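Local coordinates for 2,5-dihydroxypyridine 5,6-dioxygenase (Pseudomonas putida KT2440, PDB 7CN3), which catalyses the iron(II)-dependent ring opening of 2,5-dihydroxypyridine by dioxygen, giving N-formylmaleamate in aerobic nicotinate breakdown, at residues E127-M132 with H189-F194; F196-E201 with G262-G267; L300-P305 with H318-L323. All blocks are in the same frame, centred on the assembly; numbering follows the deposited sequence.

Contact 1. Residues E127-M132 with H189-F194; sequences EVLARM and HWPSGF. With G6C (5-oxidanyl-1H-pyridin-2-one), chain M.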
loop_
_atom_site.group_PDB
_atom_site.type_symbol
_atom_site.label_atom_id
_atom_site.label_comp_id
_atom_site.label_asym_id
_atom_site.label_seq_id
_atom_site.Cartn_x
_atom_site.Cartn_y
_atom_site.Cartn_z
ATOM N N GLU C 127 -12.696 -9.360 -14.988
ATOM C CA GLU C 127 -13.575 -9.116 -16.127
ATOM C C GLU C 127 -13.814 -10.393 -16.928
ATOM O O GLU C 127 -14.891 -10.573 -17.513
ATOM C CB GLU C 127 -12.982 -8.029 -17.025
ATOM C CG GLU C 127 -12.862 -6.610 -16.359
ATOM C CD GLU C 127 -11.861 -6.550 -15.170
ATOM O OE1 GLU C 127 -10.861 -7.315 -15.164
ATOM O OE2 GLU C 127 -12.093 -5.747 -14.233
ATOM N N VAL C 128 -12.817 -11.274 -16.981
ATOM C CA VAL C 128 -12.993 -12.570 -17.618
ATOM C C VAL C 128 -13.908 -13.450 -16.776
ATOM O O VAL C 128 -14.788 -14.133 -17.306
ATOM C CB VAL C 128 -11.613 -13.204 -17.838
ATOM C CG1 VAL C 128 -11.728 -14.686 -18.233
ATOM C CG2 VAL C 128 -10.797 -12.353 -18.879
ATOM N N LEU C 129 -13.719 -13.432 -15.446
ATOM C CA LEU C 129 -14.631 -14.124 -14.543
ATOM C C LEU C 129 -16.068 -13.678 -14.759
ATOM O O LEU C 129 -16.991 -14.505 -14.742
ATOM C CB LEU C 129 -14.222 -13.883 -13.091
ATOM C CG LEU C 129 -12.918 -14.527 -12.625
ATOM C CD1 LEU C 129 -12.763 -14.327 -11.131
ATOM C CD2 LEU C 129 -12.839 -16.024 -12.988
ATOM N N ALA C 130 -16.279 -12.375 -14.972
ATOM C CA ALA C 130 -17.634 -11.867 -15.157
ATOM C C ALA C 130 -18.211 -12.263 -16.518
ATOM O O ALA C 130 -19.403 -12.563 -16.622
ATOM C CB ALA C 130 -17.642 -10.347 -14.989
ATOM N N ARG C 131 -17.386 -12.264 -17.576
ATOM C CA ARG C 131 -17.887 -12.635 -18.905
ATOM C C ARG C 131 -18.401 -14.069 -18.941
ATOM O O ARG C 131 -19.360 -14.375 -19.667
ATOM C CB ARG C 131 -16.789 -12.461 -19.959
ATOM C CG ARG C 131 -17.248 -12.674 -21.403
ATOM C CD ARG C 131 -16.380 -11.858 -22.393
ATOM N NE ARG C 131 -14.939 -12.051 -22.195
ATOM C CZ ARG C 131 -14.270 -13.165 -22.497
ATOM N NH1 ARG C 131 -14.893 -14.226 -23.006
ATOM N NH2 ARG C 131 -12.967 -13.215 -22.297
ATOM N N MET C 132 -17.793 -14.956 -18.151
ATOM C CA MET C 132 -18.149 -16.370 -18.133
ATOM C C MET C 132 -18.581 -16.796 -16.741
ATOM O O MET C 132 -18.229 -17.878 -16.256
ATOM C CB MET C 132 -16.995 -17.227 -18.645
ATOM C CG MET C 132 -16.721 -17.033 -20.148
ATOM S SD MET C 132 -15.239 -17.887 -20.699
ATOM C CE MET C 132 -13.938 -16.667 -20.419
ATOM N N HIS C 189 -13.111 -25.257 -12.366
ATOM C CA HIS C 189 -12.378 -24.035 -12.674
ATOM C C HIS C 189 -13.373 -22.988 -13.141
ATOM O O HIS C 189 -14.094 -23.214 -14.118
ATOM C CB HIS C 189 -11.310 -24.308 -13.754
ATOM C CG HIS C 189 -10.427 -23.134 -14.058
ATOM N ND1 HIS C 189 -9.530 -23.135 -15.105
ATOM C CD2 HIS C 189 -10.323 -21.919 -13.469
ATOM C CE1 HIS C 189 -8.898 -21.973 -15.133
ATOM N NE2 HIS C 189 -9.353 -21.225 -14.143
ATOM N N TRP C 190 -13.430 -21.859 -12.436
ATOM C CA TRP C 190 -14.199 -20.713 -12.907
ATOM C C TRP C 190 -13.237 -19.773 -13.624
ATOM O O TRP C 190 -12.314 -19.251 -12.985
ATOM C CB TRP C 190 -14.882 -20.014 -11.723
ATOM C CG TRP C 190 -15.487 -18.604 -11.940
ATOM C CD1 TRP C 190 -15.922 -18.040 -13.120
ATOM C CD2 TRP C 190 -15.764 -17.630 -10.912
ATOM N NE1 TRP C 190 -16.435 -16.774 -12.887
ATOM C CE2 TRP C 190 -16.344 -16.499 -11.544
ATOM C CE3 TRP C 190 -15.577 -17.605 -9.520
ATOM C CZ2 TRP C 190 -16.726 -15.366 -10.834
ATOM C CZ3 TRP C 190 -15.969 -16.468 -8.810
ATOM C CH2 TRP C 190 -16.527 -15.371 -9.469
ATOM N N PRO C 191 -13.370 -19.547 -14.941
ATOM C CA PRO C 191 -14.372 -19.963 -15.941
ATOM C C PRO C 191 -14.031 -21.253 -16.670
ATOM O O PRO C 191 -12.854 -21.584 -16.841
ATOM C CB PRO C 191 -14.340 -18.813 -16.940
ATOM C CG PRO C 191 -12.818 -18.409 -16.940
ATOM C CD PRO C 191 -12.273 -18.767 -15.564
ATOM N N SER C 192 -15.051 -21.972 -17.138
ATOM C CA SER C 192 -14.770 -23.090 -18.028
ATOM C C SER C 192 -15.975 -23.409 -18.914
ATOM O O SER C 192 -16.569 -22.511 -19.519
ATOM C CB SER C 192 -14.310 -24.313 -17.215
ATOM O OG SER C 192 -15.152 -24.547 -16.108
ATOM N N GLY C 193 -16.342 -24.682 -19.010
ATOM C CA GLY C 193 -17.422 -25.074 -19.893
ATOM C C GLY C 193 -16.934 -25.982 -21.001
ATOM O O GLY C 193 -17.101 -25.659 -22.180
ATOM N N PHE C 194 -16.286 -27.091 -20.638
ATOM C CA PHE C 194 -15.731 -28.029 -21.616
ATOM C C PHE C 194 -15.470 -29.360 -20.906
ATOM O O PHE C 194 -15.703 -29.504 -19.700
ATOM C CB PHE C 194 -14.477 -27.447 -22.311
ATOM C CG PHE C 194 -13.284 -27.199 -21.389
ATOM C CD1 PHE C 194 -13.188 -26.019 -20.636
ATOM C CD2 PHE C 194 -12.230 -28.107 -21.331
ATOM C CE1 PHE C 194 -12.071 -25.767 -19.787
ATOM C CE2 PHE C 194 -11.104 -27.860 -20.514
ATOM C CZ PHE C 194 -11.033 -26.676 -19.731
HETATM O OB G6C M . -4.707 -27.648 -18.311
HETATM C CG G6C M . -5.825 -26.996 -17.886
HETATM C CD1 G6C M . -7.035 -27.681 -17.943
HETATM C CD2 G6C M . -5.749 -25.686 -17.423
HETATM N NE1 G6C M . -8.145 -27.070 -17.533
HETATM C CE2 G6C M . -6.921 -25.073 -17.010
HETATM C CZ G6C M . -8.112 -25.798 -17.072
HETATM O OH G6C M . -9.279 -25.237 -16.656
HETATM O O HOH W 1 -17.690 -20.654 -16.464
#
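Trp190 NE1 donates to Leu129 O at 3.0 Å, the direct hydrogen bond between the end of helix 126-131 and the loop that follows strand 187-189. The N-H points well, at 158°, and the oxygen sits close to the indole plane; on the acceptor side the donor is tilted 29° from the carbonyl plane. The same leucine also covers the ring: its CD2 methyl stands 3.6 Å from the centroid of the five-membered ring of Trp190, almost on the ring normal, a CH-pi contact. One residue thus supplies an acceptor to the indole edge and a methyl to its face, and the two side chains cross at about a right angle. A phenylalanine in place of Trp190 would probably leave Leu129 O without this donor and set the ring free to shift beneath the methyl.

Pro191, entered through a cis peptide bond, wedges in beside this pair. Its CB meets Met132 CB at 3.5 Å, and its CD lies 3.8 Å from Leu129 CD2. The methionine chain bends at its last torsion (chi3 -88°), which lays CE against the proline ring as well. Past the end of the helix, a water donates to Met132 O at 2.8 Å and accepts from Ser192 N.

Met11 and Val15 of helix 5-18 also pack on Trp190. Next to Trp190, His189 ND1 gives a nearly straight 2.6 Å bond to OH of the bound pyridinone. The indole N-H is thus satisfied by a carbonyl of the helix's last turn, while apolar contacts and one water bridge join helix to a loop starting from ligand-binding His189.

Contact 2. Residues F196-E201 with G262-G267; sequences FTWPNE and GISHIG. With FE2 (Fe (II) ion), chain L.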
loop_
_atom_site.group_PDB
_atom_site.type_symbol
_atom_site.label_atom_id
_atom_site.label_comp_id
_atom_site.label_asym_id
_atom_site.label_seq_id
_atom_site.Cartn_x
_atom_site.Cartn_y
_atom_site.Cartn_z
ATOM N N PHE C 196 -13.111 -33.371 -21.173
ATOM C CA PHE C 196 -12.031 -34.116 -21.822
ATOM C C PHE C 196 -11.843 -35.461 -21.135
ATOM O O PHE C 196 -12.421 -35.731 -20.082
ATOM C CB PHE C 196 -10.722 -33.321 -21.797
ATOM C CG PHE C 196 -10.426 -32.723 -20.451
ATOM C CD1 PHE C 196 -9.751 -33.460 -19.487
ATOM C CD2 PHE C 196 -10.859 -31.442 -20.132
ATOM C CE1 PHE C 196 -9.487 -32.917 -18.232
ATOM C CE2 PHE C 196 -10.593 -30.897 -18.893
ATOM C CZ PHE C 196 -9.911 -31.646 -17.935
ATOM N N THR C 197 -11.042 -36.312 -21.774
ATOM C CA THR C 197 -10.513 -37.532 -21.184
ATOM C C THR C 197 -9.070 -37.679 -21.675
ATOM O O THR C 197 -8.512 -36.762 -22.279
ATOM C CB THR C 197 -11.395 -38.748 -21.528
ATOM O OG1 THR C 197 -10.910 -39.910 -20.835
ATOM C CG2 THR C 197 -11.373 -39.034 -23.009
ATOM N N TRP C 198 -8.461 -38.843 -21.428
ATOM C CA TRP C 198 -7.125 -39.186 -21.904
ATOM C C TRP C 198 -7.211 -40.416 -22.791
ATOM O O TRP C 198 -8.069 -41.266 -22.568
ATOM C CB TRP C 198 -6.154 -39.483 -20.746
ATOM C CG TRP C 198 -5.735 -38.280 -19.983
ATOM C CD1 TRP C 198 -4.511 -37.667 -20.019
ATOM C CD2 TRP C 198 -6.536 -37.521 -19.070
ATOM N NE1 TRP C 198 -4.501 -36.586 -19.179
ATOM C CE2 TRP C 198 -5.733 -36.474 -18.583
ATOM C CE3 TRP C 198 -7.848 -37.638 -18.603
ATOM C CZ2 TRP C 198 -6.206 -35.537 -17.662
ATOM C CZ3 TRP C 198 -8.311 -36.713 -17.690
ATOM C CH2 TRP C 198 -7.493 -35.673 -17.229
ATOM N N PRO C 199 -6.350 -40.536 -23.802
ATOM C CA PRO C 199 -6.304 -41.771 -24.597
ATOM C C PRO C 199 -5.683 -42.913 -23.810
ATOM O O PRO C 199 -4.894 -42.705 -22.887
ATOM C CB PRO C 199 -5.417 -41.394 -25.786
ATOM C CG PRO C 199 -4.436 -40.400 -25.146
ATOM C CD PRO C 199 -5.301 -39.581 -24.204
ATOM N N ASN C 200 -6.034 -44.143 -24.204
ATOM C CA ASN C 200 -5.369 -45.313 -23.641
ATOM C C ASN C 200 -3.859 -45.181 -23.821
ATOM O O ASN C 200 -3.379 -44.581 -24.791
ATOM C CB ASN C 200 -5.863 -46.607 -24.301
ATOM C CG ASN C 200 -7.352 -46.868 -24.071
ATOM O OD1 ASN C 200 -8.002 -46.212 -23.257
ATOM N ND2 ASN C 200 -7.896 -47.817 -24.810
ATOM N N GLU C 201 -3.107 -45.750 -22.879
ATOM C CA GLU C 201 -1.659 -45.574 -22.871
ATOM C C GLU C 201 -1.038 -46.070 -24.171
ATOM O O GLU C 201 -1.430 -47.101 -24.724
ATOM C CB GLU C 201 -1.029 -46.304 -21.676
ATOM C CG GLU C 201 -1.043 -45.504 -20.370
ATOM C CD GLU C 201 -0.401 -44.122 -20.477
ATOM O OE1 GLU C 201 0.817 -44.048 -20.761
ATOM O OE2 GLU C 201 -1.106 -43.109 -20.257
ATOM N N GLY C 262 4.434 -36.914 -25.078
ATOM C CA GLY C 262 3.268 -37.769 -24.940
ATOM C C GLY C 262 1.981 -36.969 -25.033
ATOM O O GLY C 262 1.881 -35.853 -24.530
ATOM N N ILE C 263 0.979 -37.546 -25.682
ATOM C CA ILE C 263 -0.315 -36.875 -25.760
ATOM C C ILE C 263 -1.032 -37.025 -24.427
ATOM O O ILE C 263 -1.080 -38.118 -23.855
ATOM C CB ILE C 263 -1.158 -37.440 -26.908
ATOM C CG1 ILE C 263 -0.474 -37.121 -28.235
ATOM C CG2 ILE C 263 -2.580 -36.870 -26.847
ATOM C CD1 ILE C 263 -0.439 -35.662 -28.558
ATOM N N SER C 264 -1.572 -35.925 -23.910
ATOM C CA SER C 264 -2.297 -36.048 -22.653
ATOM C C SER C 264 -3.804 -35.888 -22.914
ATOM O O SER C 264 -4.370 -36.693 -23.661
ATOM C CB SER C 264 -1.735 -35.073 -21.612
ATOM O OG SER C 264 -2.225 -33.767 -21.756
ATOM N N HIS C 265 -4.479 -34.901 -22.336
ATOM C CA HIS C 265 -5.940 -34.913 -22.417
ATOM C C HIS C 265 -6.444 -34.390 -23.766
ATOM O O HIS C 265 -5.808 -33.558 -24.412
ATOM C CB HIS C 265 -6.558 -34.132 -21.255
ATOM C CG HIS C 265 -6.297 -32.664 -21.293
ATOM N ND1 HIS C 265 -7.036 -31.801 -22.074
ATOM C CD2 HIS C 265 -5.400 -31.896 -20.625
ATOM C CE1 HIS C 265 -6.588 -30.567 -21.908
ATOM N NE2 HIS C 265 -5.614 -30.595 -21.017
ATOM N N ILE C 266 -7.604 -34.912 -24.184
ATOM C CA ILE C 266 -8.243 -34.618 -25.468
ATOM C C ILE C 266 -9.738 -34.416 -25.221
ATOM O O ILE C 266 -10.333 -35.116 -24.399
ATOM C CB ILE C 266 -8.018 -35.764 -26.478
ATOM C CG1 ILE C 266 -8.425 -37.099 -25.835
ATOM C CG2 ILE C 266 -6.564 -35.827 -26.966
ATOM C CD1 ILE C 266 -8.379 -38.287 -26.782
ATOM N N GLY C 267 -10.350 -33.470 -25.921
ATOM C CA GLY C 267 -11.759 -33.187 -25.690
ATOM C C GLY C 267 -12.224 -32.025 -26.542
ATOM O O GLY C 267 -11.541 -31.612 -27.485
HETATM FE FE FE2 L . -3.429 -29.840 -20.843
HETATM O O HOH W 2 -2.395 -31.301 -19.390
HETATM O O HOH W 3 -4.785 -28.238 -20.045
#
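His265 loses the most surface here, and two aromatic side chains of the facing segment touch it, Trp198 at CB and Phe196 at the imidazole. Its CB rests over the five-membered ring of Trp198, 3.9 Å from the centroid and near the normal, a CH-pi contact. Its imidazole meets the Phe196 ring obliquely, with centroids 4.6 Å apart and planes at 39°. Having CG between the backbone N and the carbonyl carbon (chi1 67°) turns the ring from the strand towards the metal, where NE2 binds iron(II) at 2.3 Å. Trp198 thus holds the CB and backbone end of the histidine; of the two, only Phe196 meets the imidazole, near ND1 and CG, and probably limits its turning, which the bond from NE2 to iron also fixes.

Ile266 comes next and joins the backbones. Its N donates to Thr197 O at 2.8 Å, and its O accepts from Thr197 N at 3.0 Å, both with N-H...O angles above 160°; this is an antiparallel hydrogen-bonded pair. The isoleucine side chain shares a face of the sheet with Thr197 and brings CD1 to 4.2 Å from Pro199 CD.

Phe196, the third, presses CB to 3.2 Å from Ile266 O and pairs with Gly267 in a non-hydrogen-bonded position. Their CA atoms are only 4.0 Å apart; a CB on the glycine would run into Phe196 CA, so the absence of a side chain at Gly267 is what allows this spacing.

Strand 263-269 lies between strands 194-197 and 299-303 in an antiparallel sheet. On the far side of 194-197, strand 175-177 offers Val175 to both Phe196 and Trp198. Ala167 of strand 164-168 meets Pro199 and Ile266, while Ser302 and Leu300 of strand 299-303 reach Ser264 and His265.

Contact 3. Residues L300-P305 with H318-L323; sequences LFSTGP and HLDIPL. With FE2 (Fe (II) ion), chain L; G6C (5-oxidanyl-1H-pyridin-2-one), chain M.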
loop_
_atom_site.group_PDB
_atom_site.type_symbol
_atom_site.label_atom_id
_atom_site.label_comp_id
_atom_site.label_asym_id
_atom_site.label_seq_id
_atom_site.Cartn_x
_atom_site.Cartn_y
_atom_site.Cartn_z
ATOM N N LEU C 300 -9.543 -29.640 -28.317
ATOM C CA LEU C 300 -8.424 -29.332 -27.430
ATOM C C LEU C 300 -7.655 -30.616 -27.144
ATOM O O LEU C 300 -8.208 -31.568 -26.575
ATOM C CB LEU C 300 -8.923 -28.697 -26.126
ATOM C CG LEU C 300 -7.930 -28.266 -25.043
ATOM C CD1 LEU C 300 -6.959 -27.216 -25.625
ATOM C CD2 LEU C 300 -8.669 -27.730 -23.776
ATOM N N PHE C 301 -6.395 -30.657 -27.541
ATOM C CA PHE C 301 -5.508 -31.704 -27.043
ATOM C C PHE C 301 -4.338 -31.061 -26.309
ATOM O O PHE C 301 -4.146 -29.841 -26.322
ATOM C CB PHE C 301 -4.998 -32.616 -28.156
ATOM C CG PHE C 301 -4.085 -31.941 -29.118
ATOM C CD1 PHE C 301 -4.582 -31.062 -30.063
ATOM C CD2 PHE C 301 -2.726 -32.183 -29.074
ATOM C CE1 PHE C 301 -3.733 -30.442 -30.959
ATOM C CE2 PHE C 301 -1.871 -31.573 -29.960
ATOM C CZ PHE C 301 -2.372 -30.699 -30.902
ATOM N N SER C 302 -3.551 -31.911 -25.667
ATOM C CA SER C 302 -2.569 -31.434 -24.722
ATOM C C SER C 302 -1.398 -32.395 -24.749
ATOM O O SER C 302 -1.528 -33.539 -25.187
ATOM C CB SER C 302 -3.189 -31.320 -23.312
ATOM O OG SER C 302 -2.210 -30.937 -22.364
ATOM N N THR C 303 -0.254 -31.926 -24.258
ATOM C CA THR C 303 0.965 -32.722 -24.248
ATOM C C THR C 303 1.562 -32.788 -22.844
ATOM O O THR C 303 1.365 -31.900 -22.017
ATOM C CB THR C 303 2.004 -32.126 -25.181
ATOM O OG1 THR C 303 2.263 -30.793 -24.738
ATOM C CG2 THR C 303 1.493 -32.097 -26.615
ATOM N N GLY C 304 2.344 -33.836 -22.602
ATOM C CA GLY C 304 3.153 -33.897 -21.415
ATOM C C GLY C 304 2.601 -34.803 -20.331
ATOM O O GLY C 304 2.487 -36.024 -20.503
ATOM N N PRO C 305 2.255 -34.214 -19.185
ATOM C CA PRO C 305 1.953 -35.021 -17.995
ATOM C C PRO C 305 0.557 -35.619 -18.012
ATOM O O PRO C 305 -0.412 -35.014 -18.474
ATOM C CB PRO C 305 2.098 -34.014 -16.847
ATOM C CG PRO C 305 1.704 -32.700 -17.479
ATOM C CD PRO C 305 2.261 -32.769 -18.886
ATOM N N HIS C 318 4.278 -28.647 -20.473
ATOM C CA HIS C 318 2.874 -28.903 -20.689
ATOM C C HIS C 318 2.256 -27.881 -21.642
ATOM O O HIS C 318 2.336 -26.674 -21.389
ATOM C CB HIS C 318 2.164 -28.865 -19.353
ATOM C CG HIS C 318 0.707 -28.977 -19.509
ATOM N ND1 HIS C 318 -0.142 -27.899 -19.395
ATOM C CD2 HIS C 318 -0.044 -30.024 -19.898
ATOM C CE1 HIS C 318 -1.370 -28.300 -19.647
ATOM N NE2 HIS C 318 -1.332 -29.584 -19.956
ATOM N N LEU C 319 1.617 -28.362 -22.719
ATOM C CA LEU C 319 1.022 -27.502 -23.739
ATOM C C LEU C 319 -0.457 -27.822 -23.927
ATOM O O LEU C 319 -0.849 -28.996 -23.930
ATOM C CB LEU C 319 1.739 -27.640 -25.093
ATOM C CG LEU C 319 3.270 -27.537 -25.143
ATOM C CD1 LEU C 319 3.791 -27.885 -26.531
ATOM C CD2 LEU C 319 3.752 -26.159 -24.686
ATOM N N ASP C 320 -1.271 -26.763 -24.085
ATOM C CA ASP C 320 -2.693 -26.854 -24.432
ATOM C C ASP C 320 -2.897 -26.254 -25.811
ATOM O O ASP C 320 -2.582 -25.083 -26.018
ATOM C CB ASP C 320 -3.571 -26.106 -23.428
ATOM C CG ASP C 320 -3.847 -26.920 -22.160
ATOM O OD1 ASP C 320 -4.106 -28.133 -22.263
ATOM O OD2 ASP C 320 -3.802 -26.363 -21.038
ATOM N N ILE C 321 -3.418 -27.049 -26.749
ATOM C CA ILE C 321 -3.523 -26.634 -28.149
ATOM C C ILE C 321 -4.964 -26.764 -28.645
ATOM O O ILE C 321 -5.417 -27.886 -28.928
ATOM C CB ILE C 321 -2.564 -27.458 -29.025
ATOM C CG1 ILE C 321 -1.115 -27.258 -28.543
ATOM C CG2 ILE C 321 -2.699 -27.059 -30.496
ATOM C CD1 ILE C 321 -0.060 -28.196 -29.187
ATOM N N PRO C 322 -5.721 -25.668 -28.767
ATOM C CA PRO C 322 -7.048 -25.756 -29.395
ATOM C C PRO C 322 -7.017 -25.593 -30.913
ATOM O O PRO C 322 -6.308 -24.752 -31.472
ATOM C CB PRO C 322 -7.810 -24.599 -28.729
ATOM C CG PRO C 322 -6.765 -23.593 -28.447
ATOM C CD PRO C 322 -5.511 -24.359 -28.110
ATOM N N LEU C 323 -7.788 -26.447 -31.583
ATOM C CA LEU C 323 -7.911 -26.465 -33.034
ATOM C C LEU C 323 -9.326 -26.059 -33.432
ATOM O O LEU C 323 -10.304 -26.523 -32.832
ATOM C CB LEU C 323 -7.605 -27.856 -33.601
ATOM C CG LEU C 323 -6.300 -28.543 -33.203
ATOM C CD1 LEU C 323 -6.130 -29.795 -34.057
ATOM C CD2 LEU C 323 -5.082 -27.613 -33.341
HETATM FE FE FE2 L . -3.429 -29.840 -20.843
HETATM O OB G6C M . -4.707 -27.648 -18.311
HETATM C CG G6C M . -5.825 -26.996 -17.886
HETATM C CD1 G6C M . -7.035 -27.681 -17.943
HETATM C CD2 G6C M . -5.749 -25.686 -17.423
HETATM N NE1 G6C M . -8.145 -27.070 -17.533
HETATM C CE2 G6C M . -6.921 -25.073 -17.010
HETATM C CZ G6C M . -8.112 -25.798 -17.072
HETATM O OH G6C M . -9.279 -25.237 -16.656
HETATM O O HOH W 2 -2.395 -31.301 -19.390
HETATM O O HOH W 3 -4.785 -28.238 -20.045
#
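Phe301 and Ile321 form the apolar centre: Ile321 CB lies over the phenyl face, 4.0 Å from the ring centroid, while Leu323 CG meets the ring edge at 3.9 Å from CE1. Behind them the strands pair antiparallel (156° between directions), with Ile321 N donating to Phe301 O at 2.9 Å. On the other face Leu300 CD1 packs against Pro322.

Further along that face the contact turns polar. With OG anti to its backbone N (chi1 176°), Ser302 binds iron(II) at 2.2 Å through OG, which also donates to Leu319 O at 2.8 Å from above the carbonyl plane. That carbonyl is gripped twice, since Thr303 N also bonds to it. His318 NE2 and Asp320 OD1 each bind the metal at 2.3 Å. His265 NE2, roughly opposite that of His318, and two waters complete six ligands of this mononuclear non-haem iron(II) dioxygenase site. Asp320 OD2 forms a salt bridge with Arg293, which probably steadies the carboxylate, and lies 3.1 Å from OB of the bound pyridinone.

Strand 319-323 closes one side of its five-stranded sheet, with 299-303 between it and 263-269. Leu208 of strand 207-210 covers Phe301 and Leu323, and helix 243-254 packs on Leu319.

Overall arrangement
All three contacts are buried, but their chemistry differs. Contact 1 joins a helix end to an irregular loop and is mainly apolar, reaching the active site through the ligand bonded by His189. Contacts 2 and 3 are both strand pairings of one antiparallel sheet, with centres about 9 Å apart, and adjacent strands 263-269 and 299-303 link them. There, main-chain bonding carries the register while side chains from strands 263-269, 299-303 and 319-323, with His318 just ahead of the last, supply the four protein ligands of a single iron. Contact 1 precedes contact 2 directly in sequence, though their centres are about 23 Å apart. Its Phe194 packs on Leu300 of contact 3, and both contacts touch the pyridinone.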